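PDB 5V3T: globin from Bacillus anthracis, which probably binds oxygen or other small gaseous ligands at its heme iron, as a group II truncated hemoglobin, and is captured here with cyanide bound. Local coordinates for residues Q16-L21 and K49-L54; T24-V29 and E45-Q50; F53-Q56 and G60-L63. All blocks are in the same frame, centred on the assembly; numbering follows the deposited sequence.

Contact 1 of 3, residues Q16-L21 and K49-L54. With HEM (protoporphyrin IX containing Fe), chain C.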
loop_
_atom_site.group_PDB
_atom_site.type_symbol
_atom_site.label_atom_id
_atom_site.label_comp_id
_atom_site.label_asym_id
_atom_site.label_seq_id
_atom_site.Cartn_x
_atom_site.Cartn_y
_atom_site.Cartn_z
ATOM N N GLN A 16 15.764 19.177 -7.729
ATOM C CA GLN A 16 15.720 20.137 -6.619
ATOM C C GLN A 16 14.295 20.517 -6.235
ATOM O O GLN A 16 14.001 20.703 -5.055
ATOM C CB GLN A 16 16.535 21.393 -6.971
ATOM C CG GLN A 16 18.033 21.127 -7.045
ATOM C CD GLN A 16 18.818 22.303 -7.605
ATOM O OE1 GLN A 16 18.377 22.974 -8.537
ATOM N NE2 GLN A 16 19.974 22.569 -7.020
ATOM N N CYS A 17 13.403 20.621 -7.218
ATOM C CA CYS A 17 12.015 20.931 -6.916
ATOM C C CYS A 17 11.296 19.729 -6.316
ATOM O O CYS A 17 10.579 19.876 -5.341
ATOM C CB CYS A 17 11.261 21.409 -8.156
ATOM S SG CYS A 17 9.502 21.769 -7.840
ATOM N N ILE A 18 11.501 18.538 -6.885
ATOM C CA ILE A 18 10.864 17.326 -6.350
ATOM C C ILE A 18 11.282 17.054 -4.902
ATOM O O ILE A 18 10.447 16.668 -4.070
ATOM C CB ILE A 18 11.173 16.102 -7.243
ATOM C CG1 ILE A 18 10.519 16.294 -8.621
ATOM C CG2 ILE A 18 10.712 14.792 -6.583
ATOM C CD1 ILE A 18 9.015 16.475 -8.562
ATOM N N GLU A 19 12.562 17.268 -4.594
ATOM C CA GLU A 19 13.064 17.097 -3.224
ATOM C C GLU A 19 12.229 17.946 -2.266
ATOM O O GLU A 19 11.677 17.450 -1.283
ATOM C CB GLU A 19 14.542 17.493 -3.116
ATOM C CG GLU A 19 15.500 16.533 -3.794
ATOM C CD GLU A 19 15.673 15.216 -3.049
ATOM O OE1 GLU A 19 15.701 15.234 -1.797
ATOM O OE2 GLU A 19 15.779 14.167 -3.726
ATOM N N ILE A 20 12.117 19.231 -2.580
ATOM C CA ILE A 20 11.432 20.172 -1.705
ATOM C C ILE A 20 9.925 19.951 -1.673
ATOM O O ILE A 20 9.302 20.060 -0.612
ATOM C CB ILE A 20 11.706 21.624 -2.144
ATOM C CG1 ILE A 20 13.207 21.907 -2.102
ATOM C CG2 ILE A 20 10.960 22.604 -1.261
ATOM C CD1 ILE A 20 13.587 23.242 -2.708
ATOM N N LEU A 21 9.343 19.625 -2.826
ATOM C CA LEU A 21 7.902 19.405 -2.907
ATOM C C LEU A 21 7.504 18.237 -2.026
ATOM O O LEU A 21 6.574 18.343 -1.222
ATOM C CB LEU A 21 7.462 19.176 -4.363
ATOM C CG LEU A 21 5.986 18.861 -4.640
ATOM C CD1 LEU A 21 5.093 20.046 -4.308
ATOM C CD2 LEU A 21 5.805 18.465 -6.097
ATOM N N LYS A 49 10.966 7.228 -1.435
ATOM C CA LYS A 49 10.329 6.453 -2.488
ATOM C C LYS A 49 9.449 7.329 -3.365
ATOM O O LYS A 49 9.411 7.148 -4.584
ATOM C CB LYS A 49 9.518 5.286 -1.894
ATOM C CG LYS A 49 10.405 4.122 -1.426
ATOM C CD LYS A 49 9.606 2.907 -0.936
ATOM C CE LYS A 49 8.915 3.177 0.388
ATOM N NZ LYS A 49 8.365 1.930 1.022
ATOM N N GLN A 50 8.754 8.280 -2.749
ATOM C CA GLN A 50 7.864 9.172 -3.485
ATOM C C GLN A 50 8.659 10.075 -4.433
ATOM O O GLN A 50 8.197 10.398 -5.523
ATOM C CB GLN A 50 7.028 10.029 -2.526
ATOM C CG GLN A 50 6.014 10.928 -3.234
ATOM C CD GLN A 50 4.867 10.147 -3.840
ATOM O OE1 GLN A 50 4.919 9.694 -4.982
ATOM N NE2 GLN A 50 3.827 9.959 -3.057
ATOM N N LYS A 51 9.841 10.499 -4.002
ATOM C CA LYS A 51 10.703 11.313 -4.865
ATOM C C LYS A 51 11.138 10.511 -6.078
ATOM O O LYS A 51 11.163 11.028 -7.193
ATOM C CB LYS A 51 11.921 11.813 -4.101
ATOM C CG LYS A 51 11.573 12.791 -3.007
ATOM C CD LYS A 51 12.755 13.025 -2.116
ATOM C CE LYS A 51 12.397 13.914 -0.956
ATOM N NZ LYS A 51 13.508 13.942 0.020
ATOM N N GLN A 52 11.465 9.239 -5.861
ATOM C CA GLN A 52 11.787 8.361 -6.978
ATOM C C GLN A 52 10.576 8.202 -7.881
ATOM O O GLN A 52 10.703 8.285 -9.096
ATOM C CB GLN A 52 12.259 6.998 -6.496
ATOM C CG GLN A 52 13.608 6.999 -5.833
ATOM C CD GLN A 52 13.950 5.632 -5.320
ATOM O OE1 GLN A 52 13.109 4.970 -4.700
ATOM N NE2 GLN A 52 15.167 5.174 -5.599
ATOM N N PHE A 53 9.402 7.969 -7.294
ATOM C CA PHE A 53 8.210 7.764 -8.113
ATOM C C PHE A 53 7.822 8.989 -8.935
ATOM O O PHE A 53 7.653 8.901 -10.160
ATOM C CB PHE A 53 6.993 7.329 -7.278
ATOM C CG PHE A 53 5.781 7.104 -8.125
ATOM C CD1 PHE A 53 5.640 5.946 -8.865
ATOM C CD2 PHE A 53 4.820 8.078 -8.244
ATOM C CE1 PHE A 53 4.543 5.759 -9.691
ATOM C CE2 PHE A 53 3.707 7.892 -9.060
ATOM C CZ PHE A 53 3.576 6.735 -9.786
ATOM N N LEU A 54 7.718 10.141 -8.284
ATOM C CA LEU A 54 7.311 11.357 -8.989
ATOM C C LEU A 54 8.297 11.748 -10.081
ATOM O O LEU A 54 7.899 12.303 -11.103
ATOM C CB LEU A 54 7.140 12.519 -8.012
ATOM C CG LEU A 54 5.952 12.333 -7.069
ATOM C CD1 LEU A 54 5.813 13.518 -6.111
ATOM C CD2 LEU A 54 4.665 12.142 -7.865
HETATM C CHA HEM C . 2.707 4.080 -0.363
HETATM C CHB HEM C . -1.431 6.115 1.442
HETATM C CHC HEM C . -2.250 8.056 -2.964
HETATM C CHD HEM C . 2.232 6.852 -4.485
HETATM C C1A HEM C . 1.670 4.474 0.490
HETATM C C2A HEM C . 1.520 4.079 1.882
HETATM C C3A HEM C . 0.400 4.634 2.372
HETATM C C4A HEM C . -0.235 5.406 1.317
HETATM C CMA HEM C . -0.144 4.480 3.813
HETATM C CAA HEM C . 2.519 3.185 2.657
HETATM C CBA HEM C . 3.863 3.909 2.762
HETATM C CGA HEM C . 4.995 2.917 2.732
HETATM O O1A HEM C . 4.730 1.705 2.942
HETATM O O2A HEM C . 6.159 3.340 2.503
HETATM C C1B HEM C . -2.026 6.801 0.395
HETATM C C2B HEM C . -3.304 7.490 0.425
HETATM C C3B HEM C . -3.529 8.002 -0.794
HETATM C C4B HEM C . -2.402 7.670 -1.648
HETATM C CMB HEM C . -4.256 7.595 1.639
HETATM C CAB HEM C . -4.765 8.819 -1.223
HETATM C CBB HEM C . -5.270 8.708 -2.462
HETATM C C1C HEM C . -1.096 8.004 -3.689
HETATM C C2C HEM C . -0.817 8.749 -4.906
HETATM C C3C HEM C . 0.411 8.427 -5.315
HETATM C C4C HEM C . 0.976 7.452 -4.393
HETATM C CMC HEM C . -1.753 9.753 -5.620
HETATM C CAC HEM C . 1.073 8.996 -6.593
HETATM C CBC HEM C . 2.365 9.277 -6.534
HETATM C C1D HEM C . 2.759 6.002 -3.510
HETATM C C2D HEM C . 4.063 5.378 -3.607
HETATM C C3D HEM C . 4.218 4.517 -2.349
HETATM C C4D HEM C . 2.992 4.693 -1.583
HETATM C CMD HEM C . 5.086 5.551 -4.748
HETATM C CAD HEM C . 5.444 3.657 -1.989
HETATM C CBD HEM C . 5.083 2.195 -2.243
HETATM C CGD HEM C . 6.308 1.321 -2.155
HETATM O O1D HEM C . 6.461 0.644 -1.108
HETATM O O2D HEM C . 7.128 1.300 -3.118
HETATM N NA HEM C . 0.574 5.282 0.182
HETATM N NB HEM C . -1.509 6.948 -0.889
HETATM N NC HEM C . 0.021 7.231 -3.394
HETATM N ND HEM C . 2.157 5.562 -2.308
HETATM FE FE HEM C . 0.391 6.389 -1.554
#
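I18 and E19 meet K51 and L54 where two helix segments, 16-21 and 49-54, run past each other at 138°, their axes 9.6 Å apart. The apolar part rests on I18, whose two branches divide the work: CG2 lies 4.1 Å from K51 CB, and CD1 reaches to 4.4 Å from L54 CB. The charged part lies at the partly exposed side. K51, extended beyond CG, crosses the bent E19 chain at about a right angle, and K51 NZ donates to E19 OE1 over 3.1 Å in a salt bridge. The ammonium comes from above the carboxylate, 49° out of its plane, and D23 is its second anionic partner. The same segment also contacts the heme, and L54 takes part in both. K49 NZ bonds both propionates, at 3.0 Å to HEM O2A and 3.1 Å to HEM O1D. L54 CD2 sits 3.9 Å from HEM CBC, while F53 CB touches HEM CMD at 3.6 Å. Two lysines two residues apart thus serve different anions: K51 ties the helix to helix 14-31 by carboxylates at a partly exposed edge, whereas K49 probably offsets propionate charge at the heme.

Contact 2 of 3, residues T24-V29 and E45-Q50. With HEM (protoporphyrin IX containing Fe), chain C; CYN (cyanide ion), chain D.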
loop_
_atom_site.group_PDB
_atom_site.type_symbol
_atom_site.label_atom_id
_atom_site.label_comp_id
_atom_site.label_asym_id
_atom_site.label_seq_id
_atom_site.Cartn_x
_atom_site.Cartn_y
_atom_site.Cartn_z
ATOM N N THR A 24 8.069 18.807 1.702
ATOM C CA THR A 24 6.994 19.698 2.142
ATOM C C THR A 24 5.659 18.945 2.195
ATOM O O THR A 24 4.907 19.068 3.167
ATOM C CB THR A 24 6.867 20.920 1.216
ATOM O OG1 THR A 24 8.097 21.652 1.256
ATOM C CG2 THR A 24 5.714 21.829 1.641
ATOM N N PHE A 25 5.376 18.172 1.150
ATOM C CA PHE A 25 4.147 17.378 1.091
ATOM C C PHE A 25 3.950 16.533 2.345
ATOM O O PHE A 25 2.907 16.622 3.012
ATOM C CB PHE A 25 4.145 16.473 -0.149
ATOM C CG PHE A 25 2.967 15.537 -0.203
ATOM C CD1 PHE A 25 1.666 16.035 -0.267
ATOM C CD2 PHE A 25 3.152 14.165 -0.163
ATOM C CE1 PHE A 25 0.584 15.184 -0.323
ATOM C CE2 PHE A 25 2.065 13.310 -0.201
ATOM C CZ PHE A 25 0.775 13.823 -0.269
ATOM N N TYR A 26 4.958 15.734 2.692
ATOM C CA TYR A 26 4.827 14.830 3.831
ATOM C C TYR A 26 4.851 15.540 5.162
ATOM O O TYR A 26 4.443 14.973 6.176
ATOM C CB TYR A 26 5.908 13.760 3.792
ATOM C CG TYR A 26 5.537 12.718 2.792
ATOM C CD1 TYR A 26 4.394 11.936 2.976
ATOM C CD2 TYR A 26 6.288 12.533 1.656
ATOM C CE1 TYR A 26 4.031 10.994 2.060
ATOM C CE2 TYR A 26 5.927 11.601 0.734
ATOM C CZ TYR A 26 4.807 10.834 0.945
ATOM O OH TYR A 26 4.496 9.915 0.010
ATOM N N SER A 27 5.340 16.770 5.163
ATOM C CA SER A 27 5.170 17.621 6.328
ATOM C C SER A 27 3.668 17.826 6.548
ATOM O O SER A 27 3.179 17.669 7.664
ATOM C CB SER A 27 5.903 18.961 6.154
ATOM O OG SER A 27 5.832 19.749 7.333
ATOM N N TYR A 28 2.935 18.147 5.479
ATOM C CA TYR A 28 1.490 18.349 5.605
ATOM C C TYR A 28 0.785 17.036 5.938
ATOM O O TYR A 28 -0.099 16.998 6.801
ATOM C CB TYR A 28 0.889 18.978 4.337
ATOM C CG TYR A 28 1.148 20.474 4.225
ATOM C CD1 TYR A 28 0.558 21.367 5.110
ATOM C CD2 TYR A 28 1.981 20.990 3.238
ATOM C CE1 TYR A 28 0.798 22.726 5.028
ATOM C CE2 TYR A 28 2.217 22.356 3.142
ATOM C CZ TYR A 28 1.617 23.215 4.033
ATOM O OH TYR A 28 1.856 24.569 3.957
ATOM N N VAL A 29 1.205 15.953 5.293
ATOM C CA VAL A 29 0.631 14.637 5.580
ATOM C C VAL A 29 0.746 14.279 7.069
ATOM O O VAL A 29 -0.229 13.869 7.700
ATOM C CB VAL A 29 1.318 13.537 4.747
ATOM C CG1 VAL A 29 0.855 12.139 5.226
ATOM C CG2 VAL A 29 1.036 13.747 3.265
ATOM N N GLU A 45 11.472 6.972 4.620
ATOM C CA GLU A 45 11.548 6.001 3.534
ATOM C C GLU A 45 10.420 6.228 2.520
ATOM O O GLU A 45 10.632 6.119 1.301
ATOM C CB GLU A 45 11.524 4.571 4.084
ATOM C CG GLU A 45 11.476 3.495 3.010
ATOM C CD GLU A 45 12.708 3.464 2.105
ATOM O OE1 GLU A 45 13.701 4.180 2.371
ATOM O OE2 GLU A 45 12.669 2.726 1.098
ATOM N N THR A 46 9.239 6.584 3.021
ATOM C CA THR A 46 8.112 6.926 2.150
ATOM C C THR A 46 8.436 8.150 1.275
ATOM O O THR A 46 8.169 8.155 0.066
ATOM C CB THR A 46 6.838 7.196 2.970
ATOM O OG1 THR A 46 6.538 6.045 3.770
ATOM C CG2 THR A 46 5.658 7.498 2.058
ATOM N N ALA A 47 9.012 9.184 1.879
ATOM C CA ALA A 47 9.394 10.379 1.126
ATOM C C ALA A 47 10.460 10.074 0.069
ATOM O O ALA A 47 10.404 10.600 -1.046
ATOM C CB ALA A 47 9.891 11.463 2.066
ATOM N N ARG A 48 11.430 9.235 0.428
ATOM C CA ARG A 48 12.488 8.848 -0.496
ATOM C C ARG A 48 11.876 8.161 -1.704
ATOM O O ARG A 48 12.202 8.483 -2.851
ATOM C CB ARG A 48 13.501 7.918 0.174
ATOM C CG ARG A 48 14.749 7.665 -0.667
ATOM C CD ARG A 48 15.641 6.591 -0.051
ATOM N NE ARG A 48 15.028 5.268 -0.092
ATOM C CZ ARG A 48 15.202 4.394 -1.081
ATOM N NH1 ARG A 48 14.612 3.207 -1.036
ATOM N NH2 ARG A 48 15.967 4.705 -2.117
ATOM N N LYS A 49 10.966 7.228 -1.435
ATOM C CA LYS A 49 10.329 6.453 -2.488
ATOM C C LYS A 49 9.449 7.329 -3.365
ATOM O O LYS A 49 9.411 7.148 -4.584
ATOM C CB LYS A 49 9.518 5.286 -1.894
ATOM C CG LYS A 49 10.405 4.122 -1.426
ATOM C CD LYS A 49 9.606 2.907 -0.936
ATOM C CE LYS A 49 8.915 3.177 0.388
ATOM N NZ LYS A 49 8.365 1.930 1.022
ATOM N N GLN A 50 8.754 8.280 -2.749
ATOM C CA GLN A 50 7.864 9.172 -3.485
ATOM C C GLN A 50 8.659 10.075 -4.433
ATOM O O GLN A 50 8.197 10.398 -5.523
ATOM C CB GLN A 50 7.028 10.029 -2.526
ATOM C CG GLN A 50 6.014 10.928 -3.234
ATOM C CD GLN A 50 4.867 10.147 -3.840
ATOM O OE1 GLN A 50 4.919 9.694 -4.982
ATOM N NE2 GLN A 50 3.827 9.959 -3.057
HETATM C CHA HEM C . 2.707 4.080 -0.363
HETATM C CHB HEM C . -1.431 6.115 1.442
HETATM C CHC HEM C . -2.250 8.056 -2.964
HETATM C CHD HEM C . 2.232 6.852 -4.485
HETATM C C1A HEM C . 1.670 4.474 0.490
HETATM C C2A HEM C . 1.520 4.079 1.882
HETATM C C3A HEM C . 0.400 4.634 2.372
HETATM C C4A HEM C . -0.235 5.406 1.317
HETATM C CMA HEM C . -0.144 4.480 3.813
HETATM C CAA HEM C . 2.519 3.185 2.657
HETATM C CBA HEM C . 3.863 3.909 2.762
HETATM C CGA HEM C . 4.995 2.917 2.732
HETATM O O1A HEM C . 4.730 1.705 2.942
HETATM O O2A HEM C . 6.159 3.340 2.503
HETATM C C1B HEM C . -2.026 6.801 0.395
HETATM C C2B HEM C . -3.304 7.490 0.425
HETATM C C3B HEM C . -3.529 8.002 -0.794
HETATM C C4B HEM C . -2.402 7.670 -1.648
HETATM C CMB HEM C . -4.256 7.595 1.639
HETATM C CAB HEM C . -4.765 8.819 -1.223
HETATM C CBB HEM C . -5.270 8.708 -2.462
HETATM C C1C HEM C . -1.096 8.004 -3.689
HETATM C C2C HEM C . -0.817 8.749 -4.906
HETATM C C3C HEM C . 0.411 8.427 -5.315
HETATM C C4C HEM C . 0.976 7.452 -4.393
HETATM C CMC HEM C . -1.753 9.753 -5.620
HETATM C CAC HEM C . 1.073 8.996 -6.593
HETATM C CBC HEM C . 2.365 9.277 -6.534
HETATM C C1D HEM C . 2.759 6.002 -3.510
HETATM C C2D HEM C . 4.063 5.378 -3.607
HETATM C C3D HEM C . 4.218 4.517 -2.349
HETATM C C4D HEM C . 2.992 4.693 -1.583
HETATM C CMD HEM C . 5.086 5.551 -4.748
HETATM C CAD HEM C . 5.444 3.657 -1.989
HETATM C CBD HEM C . 5.083 2.195 -2.243
HETATM C CGD HEM C . 6.308 1.321 -2.155
HETATM O O1D HEM C . 6.461 0.644 -1.108
HETATM O O2D HEM C . 7.128 1.300 -3.118
HETATM N NA HEM C . 0.574 5.282 0.182
HETATM N NB HEM C . -1.509 6.948 -0.889
HETATM N NC HEM C . 0.021 7.231 -3.394
HETATM N ND HEM C . 2.157 5.562 -2.308
HETATM FE FE HEM C . 0.391 6.389 -1.554
HETATM C C CYN D . 1.361 7.946 -0.807
HETATM N N CYN D . 1.836 8.877 -0.302
#
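Y26 and A47 mark the closest backbone approach, 6.9 Å between their CA atoms, of helix segments that run at 139° to each other with axes 10.5 Å apart. Y26 fills this gap with its ring. Ring carbon CD2 rests 3.8 Å from A47 CB, and CB of Q50 lies at the ring edge, in plane. T46 crosses the tyrosine at about a right angle; its methyl, CG2, is anti to the backbone N and stands 3.4 Å from Y26 OH. That same torsion sets OG1 on the other branch, from which it donates to the heme propionate, 3.0 Å from T46 OG1 to HEM O2A, so one short side chain serves both the tyrosine and the heme. The phenol oxygen has two polar partners. Y26 OH donates to the cyanide nitrogen, CYN N, at 2.9 Å, and accepts from Q50 NE2 at 3.1 Å with an N-H...O angle of 142°. The amide plane of Q50 is only 15° from that of the ring. Cyanide carbon C is 2.0 Å from HEM FE, so the phenol holds the outer end of an iron-bound ligand, and the amide, itself part of the cyanide pocket, helps to fix the phenol. This is the distal pocket of the truncated (two-over-two) globin fold, and Y26 is consistent with the distal tyrosine at position B10 of truncated hemoglobins. F25 covers one face of the Y26 ring by CD2, over the ring centre, and itself meets W90 of the cyanide pocket edge-to-face. Beyond the pocket, F25 and Y28 pack on C93 of helix 84-101, V29 reaches L35 and F39 in the following loop, and R48, paired side-on with E45 and also with E67, and K49 touch H68 of helix 63-68.

Contact 3 of 3, residues F53-Q56 and G60-L63. With HEM (protoporphyrin IX containing Fe), chain C.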
loop_
_atom_site.group_PDB
_atom_site.type_symbol
_atom_site.label_atom_id
_atom_site.label_comp_id
_atom_site.label_asym_id
_atom_site.label_seq_id
_atom_site.Cartn_x
_atom_site.Cartn_y
_atom_site.Cartn_z
ATOM N N PHE A 53 9.402 7.969 -7.294
ATOM C CA PHE A 53 8.210 7.764 -8.113
ATOM C C PHE A 53 7.822 8.989 -8.935
ATOM O O PHE A 53 7.653 8.901 -10.160
ATOM C CB PHE A 53 6.993 7.329 -7.278
ATOM C CG PHE A 53 5.781 7.104 -8.125
ATOM C CD1 PHE A 53 5.640 5.946 -8.865
ATOM C CD2 PHE A 53 4.820 8.078 -8.244
ATOM C CE1 PHE A 53 4.543 5.759 -9.691
ATOM C CE2 PHE A 53 3.707 7.892 -9.060
ATOM C CZ PHE A 53 3.576 6.735 -9.786
ATOM N N LEU A 54 7.718 10.141 -8.284
ATOM C CA LEU A 54 7.311 11.357 -8.989
ATOM C C LEU A 54 8.297 11.748 -10.081
ATOM O O LEU A 54 7.899 12.303 -11.103
ATOM C CB LEU A 54 7.140 12.519 -8.012
ATOM C CG LEU A 54 5.952 12.333 -7.069
ATOM C CD1 LEU A 54 5.813 13.518 -6.111
ATOM C CD2 LEU A 54 4.665 12.142 -7.865
ATOM N N THR A 55 9.576 11.478 -9.851
ATOM C CA THR A 55 10.604 11.780 -10.839
ATOM C C THR A 55 10.310 11.020 -12.126
ATOM O O THR A 55 10.241 11.609 -13.209
ATOM C CB THR A 55 12.018 11.417 -10.314
ATOM O OG1 THR A 55 12.325 12.231 -9.172
ATOM C CG2 THR A 55 13.088 11.633 -11.383
ATOM N N GLN A 56 10.105 9.711 -11.998
ATOM C CA GLN A 56 9.839 8.857 -13.156
ATOM C C GLN A 56 8.439 9.135 -13.718
ATOM O O GLN A 56 8.213 9.045 -14.919
ATOM C CB GLN A 56 10.025 7.390 -12.774
ATOM C CG GLN A 56 8.816 6.521 -12.990
ATOM C CD GLN A 56 9.120 5.053 -12.792
ATOM O OE1 GLN A 56 10.274 4.672 -12.576
ATOM N NE2 GLN A 56 8.082 4.223 -12.838
ATOM N N GLY A 60 11.191 11.998 -15.771
ATOM C CA GLY A 60 12.587 11.907 -15.379
ATOM C C GLY A 60 13.086 10.478 -15.504
ATOM O O GLY A 60 12.411 9.640 -16.105
ATOM N N PRO A 61 14.278 10.194 -14.952
ATOM C CA PRO A 61 14.853 8.843 -14.943
ATOM C C PRO A 61 13.927 7.836 -14.251
ATOM O O PRO A 61 13.189 8.218 -13.342
ATOM C CB PRO A 61 16.156 9.024 -14.163
ATOM C CG PRO A 61 16.525 10.457 -14.390
ATOM C CD PRO A 61 15.228 11.203 -14.445
ATOM N N ASN A 62 13.973 6.574 -14.666
ATOM C CA ASN A 62 13.105 5.544 -14.076
ATOM C C ASN A 62 13.580 5.065 -12.708
ATOM O O ASN A 62 13.740 3.863 -12.492
ATOM C CB ASN A 62 12.994 4.341 -15.018
ATOM C CG ASN A 62 12.239 4.662 -16.289
ATOM O OD1 ASN A 62 11.302 5.460 -16.283
ATOM N ND2 ASN A 62 12.639 4.038 -17.390
ATOM N N LEU A 63 13.776 6.006 -11.787
ATOM C CA LEU A 63 14.362 5.718 -10.481
ATOM C C LEU A 63 13.553 4.678 -9.705
ATOM O O LEU A 63 14.119 3.782 -9.078
ATOM C CB LEU A 63 14.488 7.007 -9.666
ATOM C CG LEU A 63 15.369 8.113 -10.262
ATOM C CD1 LEU A 63 15.354 9.301 -9.322
ATOM C CD2 LEU A 63 16.786 7.632 -10.479
HETATM C CHA HEM C . 2.707 4.080 -0.363
HETATM C CHB HEM C . -1.431 6.115 1.442
HETATM C CHC HEM C . -2.250 8.056 -2.964
HETATM C CHD HEM C . 2.232 6.852 -4.485
HETATM C C1A HEM C . 1.670 4.474 0.490
HETATM C C2A HEM C . 1.520 4.079 1.882
HETATM C C3A HEM C . 0.400 4.634 2.372
HETATM C C4A HEM C . -0.235 5.406 1.317
HETATM C CMA HEM C . -0.144 4.480 3.813
HETATM C CAA HEM C . 2.519 3.185 2.657
HETATM C CBA HEM C . 3.863 3.909 2.762
HETATM C CGA HEM C . 4.995 2.917 2.732
HETATM O O1A HEM C . 4.730 1.705 2.942
HETATM O O2A HEM C . 6.159 3.340 2.503
HETATM C C1B HEM C . -2.026 6.801 0.395
HETATM C C2B HEM C . -3.304 7.490 0.425
HETATM C C3B HEM C . -3.529 8.002 -0.794
HETATM C C4B HEM C . -2.402 7.670 -1.648
HETATM C CMB HEM C . -4.256 7.595 1.639
HETATM C CAB HEM C . -4.765 8.819 -1.223
HETATM C CBB HEM C . -5.270 8.708 -2.462
HETATM C C1C HEM C . -1.096 8.004 -3.689
HETATM C C2C HEM C . -0.817 8.749 -4.906
HETATM C C3C HEM C . 0.411 8.427 -5.315
HETATM C C4C HEM C . 0.976 7.452 -4.393
HETATM C CMC HEM C . -1.753 9.753 -5.620
HETATM C CAC HEM C . 1.073 8.996 -6.593
HETATM C CBC HEM C . 2.365 9.277 -6.534
HETATM C C1D HEM C . 2.759 6.002 -3.510
HETATM C C2D HEM C . 4.063 5.378 -3.607
HETATM C C3D HEM C . 4.218 4.517 -2.349
HETATM C C4D HEM C . 2.992 4.693 -1.583
HETATM C CMD HEM C . 5.086 5.551 -4.748
HETATM C CAD HEM C . 5.444 3.657 -1.989
HETATM C CBD HEM C . 5.083 2.195 -2.243
HETATM C CGD HEM C . 6.308 1.321 -2.155
HETATM O O1D HEM C . 6.461 0.644 -1.108
HETATM O O2D HEM C . 7.128 1.300 -3.118
HETATM N NA HEM C . 0.574 5.282 0.182
HETATM N NB HEM C . -1.509 6.948 -0.889
HETATM N NC HEM C . 0.021 7.231 -3.394
HETATM N ND HEM C . 2.157 5.562 -2.308
HETATM FE FE HEM C . 0.391 6.389 -1.554
#
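T55 O accepts the backbone N-H of G60 at 2.8 Å from G60 N, with an N-H...O angle of 139°. The bond spans five residues, one more than an alpha-helical step, and draws the chain back against the C-terminal part of helix 44-57 as it leaves it. The T55 side chain works on two fronts. Its hydroxyl, beside the backbone N, bonds back to the carbonyl of K51 within the helix, which leaves the methyl, CG2, anti to that N and turned to the loop. There T55 CG2 lies 3.8 Å from P61 CD and equally 3.8 Å from L63 CD1, so the methyl touches both the proline ring and one leucine branch. The loop makes an inverse gamma turn centred on N62, marked by a weak L63 N to P61 O bond of 2.8 Å, and N62 is also the N-cap residue of helix 63-68. The segment therefore connects two successive helices of the globin fold, and the turn redirects the chain into the second of them. Q56 meets this turn: its CB is 3.3 Å from P61 O, and its OE1 is 3.3 Å from N62 CA. Its chi1 of 122° brings CG nearly into eclipse with the carbonyl carbon, a strained setting, and the extended chain beyond CG crosses N62 at about a right angle. The amides of Q56 and N62 stand almost perpendicular, with planes 79° apart. Q56 NE2 bonds OG1 of T65 in the first turn of helix 63-68, adding a polar tie between the two helices. On the heme-facing side of the same helical turn, the F53 ring meets that of Y57.

Overall arrangement
From the N terminus, helix 14-31 passes first through 16-21 and then through 24-29. Both find their partners on helix 44-57 in reverse order, so the loop closed by contact 2 lies within that of contact 1, as expected of a roughly antiparallel helix pair. The two share K49 and Q50, and their centres are about 8 Å apart. Contact 3 opens on F53 and L54, where contact 1 ends, and closes a short local loop leading into helix 63-68. Contacts 1 and 3 touch through I18 with T55 and Q52 with L63; contacts 2 and 3 lie in series, about 15 Å between centres. Helix 44-57 therefore joins helix 14-31, the heme and helix 63-68.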